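Local coordinates for Ice-binding protein (Colwellia, PDB 3WP9) that binds to the surface of ice crystals, inhibits their growth and limits ice recrystallization, which may protect membranes from freezing injury, at residues S79-A84 and L202-V207. Residues are numbered along the deposited sequence; the frame is centred on the assembly and turned at random.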
loop_
_atom_site.group_PDB
_atom_site.type_symbol
_atom_site.label_atom_id
_atom_site.label_comp_id
_atom_site.label_asym_id
_atom_site.label_seq_id
_atom_site.Cartn_x
_atom_site.Cartn_y
_atom_site.Cartn_z
ATOM N N SER A 79 -6.123 -3.530 -13.791
ATOM C CA SER A 79 -5.403 -4.675 -14.436
ATOM C C SER A 79 -3.952 -4.798 -14.007
ATOM O O SER A 79 -3.516 -5.868 -13.583
ATOM C CB SER A 79 -5.381 -4.439 -15.963
ATOM O OG SER A 79 -6.603 -4.931 -16.434
ATOM N N ASP A 80 -3.197 -3.696 -14.113
ATOM C CA ASP A 80 -1.746 -3.651 -13.720
ATOM C C ASP A 80 -1.551 -3.928 -12.222
ATOM O O ASP A 80 -0.516 -4.481 -11.797
ATOM C CB ASP A 80 -1.129 -2.312 -14.091
ATOM C CG ASP A 80 -0.905 -2.197 -15.603
ATOM O OD1 ASP A 80 -0.918 -3.277 -16.218
ATOM O OD2 ASP A 80 -0.745 -1.040 -16.107
ATOM N N MET A 81 -2.562 -3.550 -11.422
ATOM C CA MET A 81 -2.488 -3.840 -9.974
ATOM C C MET A 81 -2.562 -5.361 -9.792
ATOM O O MET A 81 -1.797 -5.939 -8.985
ATOM C CB MET A 81 -3.610 -3.148 -9.206
ATOM C CG MET A 81 -3.836 -3.839 -7.831
ATOM S SD MET A 81 -5.044 -2.994 -6.777
ATOM C CE MET A 81 -6.597 -3.159 -7.709
ATOM N N GLY A 82 -3.425 -6.031 -10.554
ATOM C CA GLY A 82 -3.489 -7.504 -10.381
ATOM C C GLY A 82 -2.275 -8.257 -10.914
ATOM O O GLY A 82 -1.850 -9.237 -10.291
ATOM N N ILE A 83 -1.710 -7.758 -12.018
ATOM C CA ILE A 83 -0.454 -8.238 -12.538
ATOM C C ILE A 83 0.657 -8.049 -11.492
ATOM O O ILE A 83 1.425 -8.973 -11.249
ATOM C CB ILE A 83 -0.094 -7.508 -13.898
ATOM C CG1 ILE A 83 -1.121 -7.933 -14.975
ATOM C CG2 ILE A 83 1.373 -7.755 -14.280
ATOM C CD1 ILE A 83 -1.272 -6.973 -16.140
ATOM N N ALA A 84 0.728 -6.854 -10.866
ATOM C CA ALA A 84 1.718 -6.595 -9.783
ATOM C C ALA A 84 1.620 -7.536 -8.620
ATOM O O ALA A 84 2.644 -8.080 -8.105
ATOM C CB ALA A 84 1.688 -5.162 -9.315
ATOM N N LEU A 202 -2.994 -0.411 -2.688
ATOM C CA LEU A 202 -3.530 -1.043 -3.906
ATOM C C LEU A 202 -4.315 -2.274 -3.497
ATOM O O LEU A 202 -3.791 -3.362 -3.335
ATOM C CB LEU A 202 -2.354 -1.384 -4.897
ATOM C CG LEU A 202 -1.416 -0.191 -5.172
ATOM C CD1 LEU A 202 -0.210 -0.608 -6.044
ATOM C CD2 LEU A 202 -2.083 1.072 -5.673
ATOM N N ALA A 203 -5.629 -2.084 -3.329
ATOM C CA ALA A 203 -6.490 -3.178 -2.813
ATOM C C ALA A 203 -7.418 -3.762 -3.835
ATOM O O ALA A 203 -8.029 -3.019 -4.611
ATOM C CB ALA A 203 -7.343 -2.551 -1.716
ATOM N N GLN A 204 -7.533 -5.054 -3.821
ATOM C CA GLN A 204 -8.488 -5.670 -4.711
ATOM C C GLN A 204 -9.921 -5.683 -4.203
ATOM O O GLN A 204 -10.812 -6.139 -4.949
ATOM C CB GLN A 204 -8.006 -7.050 -5.123
ATOM C CG GLN A 204 -6.806 -6.832 -6.067
ATOM C CD GLN A 204 -6.175 -8.087 -6.534
ATOM O OE1 GLN A 204 -6.882 -9.039 -6.893
ATOM N NE2 GLN A 204 -4.820 -8.139 -6.515
ATOM N N THR A 205 -10.153 -5.297 -2.938
ATOM C CA THR A 205 -11.497 -4.922 -2.523
ATOM C C THR A 205 -11.487 -3.420 -2.173
ATOM O O THR A 205 -11.442 -2.554 -3.124
ATOM C CB THR A 205 -12.151 -5.860 -1.460
ATOM O OG1 THR A 205 -11.438 -5.807 -0.198
ATOM C CG2 THR A 205 -12.230 -7.350 -1.938
ATOM N N ALA A 206 -11.685 -3.050 -0.923
ATOM C CA ALA A 206 -11.831 -1.666 -0.532
ATOM C C ALA A 206 -10.605 -1.170 0.268
ATOM O O ALA A 206 -9.888 -1.947 0.837
ATOM C CB ALA A 206 -13.092 -1.506 0.367
ATOM N N VAL A 207 -10.491 0.151 0.288
ATOM C CA VAL A 207 -9.602 0.846 1.224
ATOM C C VAL A 207 -10.402 1.669 2.247
ATOM O O VAL A 207 -11.249 2.448 1.824
ATOM C CB VAL A 207 -8.584 1.739 0.431
ATOM C CG1 VAL A 207 -7.737 2.501 1.427
ATOM C CG2 VAL A 207 -7.765 0.895 -0.552
HETATM O O HOH W 1 -4.089 -10.328 -8.541
#
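Met-81 reaches from the helix onto the strand end at Leu-202 and Ala-203, and van der Waals contact through its thioether makes up most of the meeting. The sulfur SD lies against the peptide link between these two residues, 3.4 Å from Leu-202 C and 3.6 Å from Ala-203 N. It also touches Leu-202 CB at 3.7 Å, where the two side chains run past each other in opposite directions. With CG anti to the backbone N (chi1 160°) and chi2 likewise extended, Met-81 stretches straight across to the strand. The chain then bends at chi3 (65°). This turn places the methyl CE 3.4 Å from Ala-203 O and 4.0 Å from Gln-204 CG. Leu-202 also packs on Leu-17 and on Ile-182 and Leu-184, residues of the two strands that flank its own.

The fold is a right-handed beta-helix with one long helix, 71-89, lying along its side. Segment 79-84 is the middle of that helix. Strand 200-203 belongs to the parallel sheet beneath it, so the contact joins helix to sheet within the chain. The following turn leads into Thr-205 to Val-207, part of a motif assigned to ice binding by similarity. Cutting Met-81 back to an alanine would probably open a gap between helix and strand, with the Leu-202 to Ala-203 peptide losing the sulfur packed on it and Ala-203 O and Gln-204 CG losing the methyl.

The polar link is indirect. No direct hydrogen bond crosses the contact; one water bridges it, donating to Gly-82 O (3.0 Å) and accepting from Gln-204 NE2 (3.1 Å). Gln-204 extends beyond CG to bring its amide beside the helix, with NE2 4.1 Å from Gly-82 CA. Its other amide atom, OE1, takes a weak hydrogen bond from Lys-186 NZ.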